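Local coordinates for protein synthesis inhibitor, putative (Thermotoga maritima, PDB 2B33) that is a putative endoribonuclease of the RutC (YjgF/UK114) family that probably has deaminase activity and can bind calcium, at residues Gln44-Pro49 against Val127-Glu132; Arg65-Leu70 against Glu102-Tyr107; Val84-Val89 against Ala114-Ala119. All blocks are in the same frame, centred on the assembly; numbering follows the deposited sequence.

Contact 1 (Gln44-Pro49 against Val127-Glu132)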
loop_
_atom_site.group_PDB
_atom_site.type_symbol
_atom_site.label_atom_id
_atom_site.label_comp_id
_atom_site.label_asym_id
_atom_site.label_seq_id
_atom_site.Cartn_x
_atom_site.Cartn_y
_atom_site.Cartn_z
ATOM N N GLN A 44 -11.513 -4.287 -1.197
ATOM C CA GLN A 44 -12.789 -4.950 -1.415
ATOM C C GLN A 44 -12.604 -6.454 -1.441
ATOM O O GLN A 44 -11.660 -6.950 -2.043
ATOM C CB GLN A 44 -13.420 -4.457 -2.722
ATOM C CG GLN A 44 -13.737 -2.963 -2.723
ATOM C CD GLN A 44 -14.673 -2.576 -1.594
ATOM O OE1 GLN A 44 -15.782 -3.106 -1.476
ATOM N NE2 GLN A 44 -14.230 -1.650 -0.754
ATOM N N ILE A 45 -13.527 -7.165 -0.795
ATOM C CA ILE A 45 -13.506 -8.621 -0.718
ATOM C C ILE A 45 -14.751 -9.150 -1.442
ATOM O O ILE A 45 -15.685 -8.379 -1.674
ATOM C CB ILE A 45 -13.396 -9.114 0.760
ATOM C CG1 ILE A 45 -14.532 -8.571 1.640
ATOM C CG2 ILE A 45 -12.058 -8.691 1.317
ATOM C CD1 ILE A 45 -14.588 -9.168 3.032
ATOM N N PRO A 46 -14.754 -10.443 -1.844
ATOM C CA PRO A 46 -15.907 -11.000 -2.556
ATOM C C PRO A 46 -17.153 -11.187 -1.687
ATOM O O PRO A 46 -17.501 -12.307 -1.322
ATOM C CB PRO A 46 -15.371 -12.332 -3.104
ATOM C CG PRO A 46 -14.286 -12.709 -2.199
ATOM C CD PRO A 46 -13.666 -11.434 -1.724
ATOM N N ILE A 47 -17.802 -10.067 -1.370
ATOM C CA ILE A 47 -19.036 -10.029 -0.593
ATOM C C ILE A 47 -20.098 -9.401 -1.472
ATOM O O ILE A 47 -19.834 -8.405 -2.147
ATOM C CB ILE A 47 -18.885 -9.214 0.732
ATOM C CG1 ILE A 47 -18.226 -10.097 1.794
ATOM C CG2 ILE A 47 -20.255 -8.735 1.267
ATOM C CD1 ILE A 47 -17.953 -9.425 3.119
ATOM N N ASP A 48 -21.292 -9.988 -1.452
ATOM C CA ASP A 48 -22.430 -9.464 -2.188
ATOM C C ASP A 48 -23.037 -8.318 -1.360
ATOM O O ASP A 48 -23.402 -8.537 -0.206
ATOM C CB ASP A 48 -23.446 -10.573 -2.428
ATOM C CG ASP A 48 -24.571 -10.153 -3.351
ATOM O OD1 ASP A 48 -25.449 -9.372 -2.933
ATOM O OD2 ASP A 48 -24.599 -10.650 -4.493
ATOM N N PRO A 49 -23.120 -7.093 -1.929
ATOM C CA PRO A 49 -23.673 -5.925 -1.219
ATOM C C PRO A 49 -25.108 -6.024 -0.679
ATOM O O PRO A 49 -25.437 -5.333 0.288
ATOM C CB PRO A 49 -23.643 -4.822 -2.281
ATOM C CG PRO A 49 -22.664 -5.250 -3.262
ATOM C CD PRO A 49 -22.647 -6.724 -3.277
ATOM N N VAL A 127 -11.211 -14.848 3.104
ATOM C CA VAL A 127 -11.332 -14.785 1.647
ATOM C C VAL A 127 -9.962 -15.011 0.989
ATOM O O VAL A 127 -8.929 -15.004 1.659
ATOM C CB VAL A 127 -11.956 -13.448 1.127
ATOM C CG1 VAL A 127 -13.330 -13.233 1.742
ATOM C CG2 VAL A 127 -11.028 -12.243 1.343
ATOM N N GLU A 128 -9.975 -15.199 -0.327
ATOM C CA GLU A 128 -8.775 -15.476 -1.122
ATOM C C GLU A 128 -8.342 -14.335 -2.047
ATOM O O GLU A 128 -7.286 -14.411 -2.676
ATOM C CB GLU A 128 -9.045 -16.744 -1.926
ATOM C CG GLU A 128 -9.148 -17.966 -1.007
ATOM C CD GLU A 128 -10.333 -18.856 -1.277
ATOM O OE1 GLU A 128 -11.368 -18.344 -1.736
ATOM O OE2 GLU A 128 -10.245 -20.068 -0.964
ATOM N N ILE A 129 -9.138 -13.278 -2.118
ATOM C CA ILE A 129 -8.837 -12.152 -2.995
ATOM C C ILE A 129 -9.349 -10.861 -2.336
ATOM O O ILE A 129 -10.438 -10.837 -1.753
ATOM C CB ILE A 129 -9.426 -12.402 -4.440
ATOM C CG1 ILE A 129 -9.118 -11.267 -5.416
ATOM C CG2 ILE A 129 -10.924 -12.640 -4.410
ATOM C CD1 ILE A 129 -7.665 -11.164 -5.823
ATOM N N GLU A 130 -8.519 -9.819 -2.387
ATOM C CA GLU A 130 -8.874 -8.502 -1.879
ATOM C C GLU A 130 -8.120 -7.491 -2.723
ATOM O O GLU A 130 -6.923 -7.665 -2.959
ATOM C CB GLU A 130 -8.536 -8.335 -0.392
ATOM C CG GLU A 130 -8.893 -6.947 0.167
ATOM C CD GLU A 130 -8.672 -6.799 1.659
ATOM O OE1 GLU A 130 -8.431 -7.802 2.344
ATOM O OE2 GLU A 130 -8.746 -5.661 2.159
ATOM N N ILE A 131 -8.828 -6.454 -3.178
ATOM C CA ILE A 131 -8.250 -5.422 -4.040
ATOM C C ILE A 131 -8.619 -4.010 -3.563
ATOM O O ILE A 131 -9.795 -3.691 -3.380
ATOM C CB ILE A 131 -8.699 -5.593 -5.519
ATOM C CG1 ILE A 131 -8.385 -7.015 -6.015
ATOM C CG2 ILE A 131 -8.025 -4.528 -6.409
ATOM C CD1 ILE A 131 -8.891 -7.359 -7.409
ATOM N N GLU A 132 -7.593 -3.185 -3.367
ATOM C CA GLU A 132 -7.739 -1.785 -2.991
ATOM C C GLU A 132 -7.216 -0.985 -4.165
ATOM O O GLU A 132 -6.577 -1.542 -5.057
ATOM C CB GLU A 132 -6.940 -1.437 -1.732
ATOM C CG GLU A 132 -5.425 -1.560 -1.879
ATOM C CD GLU A 132 -4.654 -1.128 -0.651
ATOM O OE1 GLU A 132 -5.256 -0.866 0.410
ATOM O OE2 GLU A 132 -3.417 -1.044 -0.762
#

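Contact 2 (Arg65-Leu70 against Glu102-Tyr107). With EDO (1,2-ethanediol), chain D.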
loop_
_atom_site.group_PDB
_atom_site.type_symbol
_atom_site.label_atom_id
_atom_site.label_comp_id
_atom_site.label_asym_id
_atom_site.label_seq_id
_atom_site.Cartn_x
_atom_site.Cartn_y
_atom_site.Cartn_z
ATOM N N ARG A 65 -16.750 -10.103 -8.310
ATOM C CA ARG A 65 -17.451 -9.459 -7.196
ATOM C C ARG A 65 -16.605 -8.341 -6.593
ATOM O O ARG A 65 -17.100 -7.237 -6.381
ATOM C CB ARG A 65 -17.790 -10.510 -6.131
ATOM C CG ARG A 65 -18.672 -10.055 -4.980
ATOM C CD ARG A 65 -20.073 -9.650 -5.441
ATOM N NE ARG A 65 -20.161 -8.260 -5.892
ATOM C CZ ARG A 65 -21.226 -7.695 -6.464
ATOM N NH1 ARG A 65 -22.332 -8.393 -6.705
ATOM N NH2 ARG A 65 -21.183 -6.412 -6.816
ATOM N N VAL A 66 -15.330 -8.632 -6.334
ATOM C CA VAL A 66 -14.382 -7.635 -5.813
ATOM C C VAL A 66 -14.295 -6.404 -6.734
ATOM O O VAL A 66 -14.368 -5.266 -6.266
ATOM C CB VAL A 66 -12.952 -8.220 -5.639
ATOM C CG1 VAL A 66 -11.948 -7.128 -5.318
ATOM C CG2 VAL A 66 -12.913 -9.271 -4.535
ATOM N N LEU A 67 -14.125 -6.641 -8.031
ATOM C CA LEU A 67 -14.029 -5.558 -9.010
ATOM C C LEU A 67 -15.353 -4.833 -9.214
ATOM O O LEU A 67 -15.351 -3.642 -9.525
ATOM C CB LEU A 67 -13.462 -6.069 -10.336
ATOM C CG LEU A 67 -12.005 -6.553 -10.263
ATOM C CD1 LEU A 67 -11.624 -7.301 -11.515
ATOM C CD2 LEU A 67 -11.040 -5.402 -10.025
ATOM N N GLU A 68 -16.472 -5.544 -9.063
ATOM C CA GLU A 68 -17.793 -4.908 -9.120
ATOM C C GLU A 68 -18.004 -3.997 -7.912
ATOM O O GLU A 68 -18.580 -2.917 -8.042
ATOM C CB GLU A 68 -18.932 -5.933 -9.222
ATOM C CG GLU A 68 -19.176 -6.472 -10.634
ATOM C CD GLU A 68 -19.641 -5.394 -11.640
ATOM O OE1 GLU A 68 -20.447 -4.507 -11.273
ATOM O OE2 GLU A 68 -19.208 -5.445 -12.808
ATOM N N ASN A 69 -17.541 -4.438 -6.746
ATOM C CA ASN A 69 -17.604 -3.623 -5.539
ATOM C C ASN A 69 -16.740 -2.372 -5.697
ATOM O O ASN A 69 -17.184 -1.266 -5.378
ATOM C CB ASN A 69 -17.162 -4.430 -4.309
ATOM C CG ASN A 69 -18.141 -5.533 -3.938
ATOM O OD1 ASN A 69 -19.291 -5.522 -4.363
ATOM N ND2 ASN A 69 -17.694 -6.476 -3.113
ATOM N N LEU A 70 -15.513 -2.558 -6.193
ATOM C CA LEU A 70 -14.590 -1.444 -6.463
ATOM C C LEU A 70 -15.197 -0.434 -7.434
ATOM O O LEU A 70 -15.142 0.773 -7.194
ATOM C CB LEU A 70 -13.263 -1.966 -7.040
ATOM C CG LEU A 70 -12.227 -0.930 -7.520
ATOM C CD1 LEU A 70 -11.824 0.014 -6.397
ATOM C CD2 LEU A 70 -10.989 -1.609 -8.099
ATOM N N GLU A 102 -7.134 -12.445 -15.857
ATOM C CA GLU A 102 -8.111 -12.658 -16.929
ATOM C C GLU A 102 -9.363 -11.811 -16.687
ATOM O O GLU A 102 -9.814 -11.097 -17.574
ATOM C CB GLU A 102 -8.450 -14.156 -16.990
ATOM C CG GLU A 102 -9.319 -14.632 -18.136
ATOM C CD GLU A 102 -9.458 -16.159 -18.164
ATOM O OE1 GLU A 102 -9.079 -16.837 -17.180
ATOM O OE2 GLU A 102 -9.951 -16.691 -19.179
ATOM N N VAL A 103 -9.897 -11.879 -15.471
ATOM C CA VAL A 103 -11.074 -11.090 -15.082
ATOM C C VAL A 103 -10.702 -9.601 -14.927
ATOM O O VAL A 103 -11.458 -8.726 -15.334
ATOM C CB VAL A 103 -11.717 -11.617 -13.762
ATOM C CG1 VAL A 103 -12.932 -10.777 -13.381
ATOM C CG2 VAL A 103 -12.105 -13.101 -13.891
ATOM N N TYR A 104 -9.539 -9.337 -14.335
ATOM C CA TYR A 104 -9.016 -7.986 -14.121
ATOM C C TYR A 104 -8.918 -7.207 -15.440
ATOM O O TYR A 104 -9.301 -6.041 -15.497
ATOM C CB TYR A 104 -7.641 -8.088 -13.451
ATOM C CG TYR A 104 -7.016 -6.799 -12.988
ATOM C CD1 TYR A 104 -6.307 -5.997 -13.866
ATOM C CD2 TYR A 104 -7.079 -6.411 -11.654
ATOM C CE1 TYR A 104 -5.711 -4.825 -13.449
ATOM C CE2 TYR A 104 -6.477 -5.243 -11.226
ATOM C CZ TYR A 104 -5.792 -4.451 -12.131
ATOM O OH TYR A 104 -5.189 -3.277 -11.735
ATOM N N SER A 105 -8.413 -7.868 -16.484
ATOM C CA SER A 105 -8.280 -7.283 -17.828
ATOM C C SER A 105 -9.589 -6.781 -18.428
ATOM O O SER A 105 -9.580 -5.865 -19.248
ATOM C CB SER A 105 -7.716 -8.310 -18.818
ATOM O OG SER A 105 -6.430 -8.743 -18.449
ATOM N N ARG A 106 -10.701 -7.406 -18.049
ATOM C CA ARG A 106 -12.024 -6.993 -18.524
ATOM C C ARG A 106 -12.487 -5.665 -17.911
ATOM O O ARG A 106 -13.406 -5.045 -18.430
ATOM C CB ARG A 106 -13.049 -8.112 -18.290
ATOM C CG ARG A 106 -12.803 -9.302 -19.215
ATOM C CD ARG A 106 -13.253 -10.638 -18.645
ATOM N NE ARG A 106 -12.843 -11.725 -19.543
ATOM C CZ ARG A 106 -12.782 -13.027 -19.236
ATOM N NH1 ARG A 106 -13.078 -13.483 -18.013
ATOM N NH2 ARG A 106 -12.389 -13.892 -20.170
ATOM N N TYR A 107 -11.847 -5.242 -16.818
ATOM C CA TYR A 107 -12.111 -3.953 -16.160
ATOM C C TYR A 107 -11.029 -2.906 -16.492
ATOM O O TYR A 107 -11.368 -1.766 -16.806
ATOM C CB TYR A 107 -12.247 -4.150 -14.633
ATOM C CG TYR A 107 -13.509 -4.906 -14.245
ATOM C CD1 TYR A 107 -13.597 -6.279 -14.417
ATOM C CD2 TYR A 107 -14.618 -4.241 -13.724
ATOM C CE1 TYR A 107 -14.751 -6.978 -14.086
ATOM C CE2 TYR A 107 -15.783 -4.933 -13.387
ATOM C CZ TYR A 107 -15.842 -6.302 -13.573
ATOM O OH TYR A 107 -16.978 -7.007 -13.245
HETATM C C1 EDO D . -17.329 -10.362 -16.334
HETATM O O1 EDO D . -17.955 -9.704 -15.226
HETATM C C2 EDO D . -15.845 -10.574 -16.031
HETATM O O2 EDO D . -15.438 -11.897 -16.413
#

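Contact 3 (Val84-Val89 against Ala114-Ala119)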
loop_
_atom_site.group_PDB
_atom_site.type_symbol
_atom_site.label_atom_id
_atom_site.label_comp_id
_atom_site.label_asym_id
_atom_site.label_seq_id
_atom_site.Cartn_x
_atom_site.Cartn_y
_atom_site.Cartn_z
ATOM N N VAL A 84 -8.584 5.271 -12.141
ATOM C CA VAL A 84 -7.718 4.465 -11.272
ATOM C C VAL A 84 -6.269 4.526 -11.755
ATOM O O VAL A 84 -6.005 4.268 -12.927
ATOM C CB VAL A 84 -8.189 2.996 -11.194
ATOM C CG1 VAL A 84 -7.201 2.129 -10.390
ATOM C CG2 VAL A 84 -9.573 2.922 -10.545
ATOM N N VAL A 85 -5.356 4.877 -10.846
ATOM C CA VAL A 85 -3.917 5.018 -11.140
ATOM C C VAL A 85 -3.040 3.938 -10.524
ATOM O O VAL A 85 -1.983 3.618 -11.068
ATOM C CB VAL A 85 -3.358 6.403 -10.687
ATOM C CG1 VAL A 85 -4.071 7.535 -11.422
ATOM C CG2 VAL A 85 -3.448 6.612 -9.165
ATOM N N LYS A 86 -3.470 3.398 -9.384
ATOM C CA LYS A 86 -2.719 2.397 -8.664
ATOM C C LYS A 86 -3.678 1.413 -8.025
ATOM O O LYS A 86 -4.669 1.820 -7.406
ATOM C CB LYS A 86 -1.856 3.067 -7.594
ATOM C CG LYS A 86 -1.017 2.124 -6.725
ATOM C CD LYS A 86 -0.047 1.266 -7.521
ATOM C CE LYS A 86 0.833 0.438 -6.604
ATOM N NZ LYS A 86 0.052 -0.554 -5.865
ATOM N N VAL A 87 -3.370 0.130 -8.185
ATOM C CA VAL A 87 -4.159 -0.965 -7.626
ATOM C C VAL A 87 -3.206 -1.889 -6.856
ATOM O O VAL A 87 -2.030 -1.986 -7.186
ATOM C CB VAL A 87 -4.882 -1.754 -8.760
ATOM C CG1 VAL A 87 -5.701 -2.888 -8.204
ATOM C CG2 VAL A 87 -5.794 -0.821 -9.582
ATOM N N THR A 88 -3.704 -2.523 -5.802
ATOM C CA THR A 88 -2.925 -3.509 -5.058
ATOM C C THR A 88 -3.832 -4.716 -4.860
ATOM O O THR A 88 -4.891 -4.596 -4.253
ATOM C CB THR A 88 -2.396 -2.982 -3.703
ATOM O OG1 THR A 88 -1.519 -1.873 -3.919
ATOM C CG2 THR A 88 -1.600 -4.056 -2.971
ATOM N N VAL A 89 -3.417 -5.860 -5.400
ATOM C CA VAL A 89 -4.158 -7.105 -5.281
ATOM C C VAL A 89 -3.494 -7.932 -4.186
ATOM O O VAL A 89 -2.274 -8.144 -4.215
ATOM C CB VAL A 89 -4.117 -7.947 -6.584
ATOM C CG1 VAL A 89 -4.876 -9.268 -6.413
ATOM C CG2 VAL A 89 -4.692 -7.177 -7.760
ATOM N N ALA A 114 -1.117 1.346 -12.572
ATOM C CA ALA A 114 0.044 0.733 -11.922
ATOM C C ALA A 114 -0.502 -0.331 -10.980
ATOM O O ALA A 114 -1.639 -0.212 -10.519
ATOM C CB ALA A 114 0.839 1.767 -11.158
ATOM N N ARG A 115 0.286 -1.372 -10.705
ATOM C CA ARG A 115 -0.188 -2.461 -9.862
ATOM C C ARG A 115 0.896 -3.260 -9.131
ATOM O O ARG A 115 2.031 -3.350 -9.587
ATOM C CB ARG A 115 -0.995 -3.429 -10.737
ATOM C CG ARG A 115 -1.761 -4.500 -9.985
ATOM C CD ARG A 115 -2.504 -5.429 -10.917
ATOM N NE ARG A 115 -1.606 -6.291 -11.689
ATOM C CZ ARG A 115 -2.000 -7.276 -12.498
ATOM N NH1 ARG A 115 -3.296 -7.559 -12.654
ATOM N NH2 ARG A 115 -1.090 -7.994 -13.159
ATOM N N SER A 116 0.514 -3.802 -7.973
ATOM C CA SER A 116 1.307 -4.771 -7.198
ATOM C C SER A 116 0.351 -5.919 -6.894
ATOM O O SER A 116 -0.810 -5.699 -6.567
ATOM C CB SER A 116 1.866 -4.197 -5.899
ATOM O OG SER A 116 3.007 -3.399 -6.132
ATOM N N PHE A 117 0.848 -7.142 -7.032
ATOM C CA PHE A 117 0.073 -8.348 -6.822
ATOM C C PHE A 117 0.920 -9.171 -5.857
ATOM O O PHE A 117 2.015 -9.611 -6.224
ATOM C CB PHE A 117 -0.092 -9.051 -8.166
ATOM C CG PHE A 117 -1.241 -10.027 -8.237
ATOM C CD1 PHE A 117 -1.288 -11.151 -7.426
ATOM C CD2 PHE A 117 -2.229 -9.864 -9.194
ATOM C CE1 PHE A 117 -2.332 -12.058 -7.529
ATOM C CE2 PHE A 117 -3.263 -10.764 -9.302
ATOM C CZ PHE A 117 -3.317 -11.862 -8.477
ATOM N N VAL A 118 0.433 -9.347 -4.626
ATOM C CA VAL A 118 1.152 -10.097 -3.580
ATOM C C VAL A 118 0.236 -11.112 -2.910
ATOM O O VAL A 118 -0.983 -10.930 -2.878
ATOM C CB VAL A 118 1.777 -9.161 -2.503
ATOM C CG1 VAL A 118 2.783 -8.242 -3.139
ATOM C CG2 VAL A 118 0.713 -8.347 -1.750
ATOM N N ALA A 119 0.832 -12.178 -2.380
ATOM C CA ALA A 119 0.084 -13.234 -1.694
ATOM C C ALA A 119 0.408 -13.184 -0.206
ATOM O O ALA A 119 1.548 -13.439 0.193
ATOM C CB ALA A 119 0.403 -14.603 -2.260
#

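Contact 1 (Gln44-Pro49 against Val127-Glu132)
Gln44 and Ile131 form an antiparallel hydrogen-bonded pair at the end of strand 38-44, where it leaves the neighbouring strand 129-136. Gln44 N reaches Ile131 O at 2.8 Å in an almost straight bond (173°), although it comes from above the carbonyl plane. In return, Ile131 N meets Gln44 O at 3.1 Å, lying in the plane of that carbonyl. The same oxygen takes a CA-H...O contact from Glu130 CA at 3.2 Å, and the Glu130 side chain continues from there past Ile45. Its CB is near both Gln44 O and Ile45 CG2. CG, anti to the backbone N (chi1 180°), stays 3.5 Å from Gln44 O and also touches the Ile45 CG2 methyl. The extended chain crosses Ile45 at a slant, with CD and the tip oxygen OE1 each 3.9 Å from Ile45 CG2. That methyl also touches Val127 CG2 at 3.7 Å, the two side chains crossing at about a right angle. Pro46 is the centre of an inverse gamma turn, closed by Ile47 N to Ile45 O at 2.7 Å, which swings the backbone away from the sheet. The proline edge is wedged against strand and loop: its CD sits 3.3 Å from Ile129 O, and CD and CG rest on Val127 and on Ile129 CG2. The chain beyond leads to Asp48, with Glu50 a calcium ligand of this protein, though no ion is bound to this chain. Helix 59-76 covers Gln44 and Pro46 through Asn69 and Val66, Ile129 and Ile131 pack on strand 84-91, and Glu130 touches Ser116 of the second subunit.

Contact 2 (Arg65-Leu70 against Glu102-Tyr107)
Tyr107 OH donates to Glu68 OE2 at 2.8 Å, the one hydrogen bond between the two segments. The carboxylate oxygen accepts with its anti lone pair and lies at the edge of the tyrosine ring, near the ring plane, while the carboxylate itself is turned 64° from that plane. The Glu68 chain folds back at chi2 (-64°), which brings its carboxylate to the hydroxyl. The phenol is thus held at its hydroxyl by a carboxylate and over one face by a hydrocarbon: Leu67 CB stands almost straight above the ring centre of Tyr107, 3.8 Å from the centroid, in a CH-pi contact. From there the Leu67 side chain reaches the other helix, where its CD1 lies 3.7 Å from both Tyr107 CD1 and Tyr104 CA. Its CD2 approaches the Tyr104 ring obliquely, and Val103 CG1 adds a looser contact, 4.2 Å from Leu67 CD1. These helices, 59-76 and 97-108, form the helical layer of the alpha+beta YjgF-like fold, packed on the mixed sheet, the segment axes 10.5 Å apart at closest and 24° from parallel. Leu67 also touches Ile131 of the sheet, and Tyr104 packs on Pro28 of the third subunit. An ethanediol, probably from the crystallisation liquor, accepts a hydrogen bond at its O2 from Arg106 NH1 at 3.3 Å and is also hydrogen-bonded to Glu64.

Contact 3 (Val84-Val89 against Ala114-Ala119)
Val89 and Phe117 lie side by side on one face of a parallel strand pair that is held by a ladder of five backbone bonds. Ala114 N to Val85 O, Val87 N to Ala114 O and Ser116 N to Val87 O are bent, whereas Val89 N to Ser116 O (2.9 Å) and Val118 N to Val89 O (3.0 Å) run nearly along the C=O axis. CA-H...O contacts fill in between, such as Arg115 CA to Val87 O at 3.3 Å. The two strands are joined by helix 97-108 in a beta-alpha-beta crossover, and a classic beta bulge at Val85 and Lys86, opposite Ile134, marks the other flank of strand 84-91. Among polar side chains, Lys86 curls over its own strand, bent at chi2 and chi4, so that NZ donates to Val87 O at 2.9 Å. This oxygen is gripped from opposite faces of its plane, by Lys86 NZ and by Ser116 N (3.2 Å). The ammonium also forms a salt bridge to Glu132 of the third subunit, which hydrogen-bonds Ser116 OG as well. Apolar contact centres on the Phe117 ring, which, with CG anti to the backbone N (chi1 -159°), lies beside Val89. Val89 CG1 sits over its centre, 3.7 Å from the centroid and 13° off the normal, in a CH-pi contact. A serine in place of Phe117 would probably uncover Val89 CG1 and leave Phe97 without its edge-to-face partner. The ring's CD2 also lies over the centre of the Arg115 guanidinium, whose cation-pi partner is Tyr104 of the crossover helix.

Overall arrangement
All three contacts are buried and share one sheet and the helices on it. Contacts 1 and 3 are strand pairings that flank the central pair 129-136 and 84-91 on either side: 129-136 pairs with 38-44 in contact 1 and adjoins 84-91, the inner strand of contact 3, through Glu132 O to Thr88 N. Contact 1 is antiparallel and short, ending in a turn; contact 3 is parallel and has the longer ladder. Contact 2 has no backbone bonds across it and relies on side chains, its polar rim lying outermost. Asn69 ND2 of helix 59-76 hydrogen-bonds Ile47 O, tying contact 2 to contact 1, while Tyr104 packs on Val87 of contact 3. Contacts 2 and 3 both reach the third subunit.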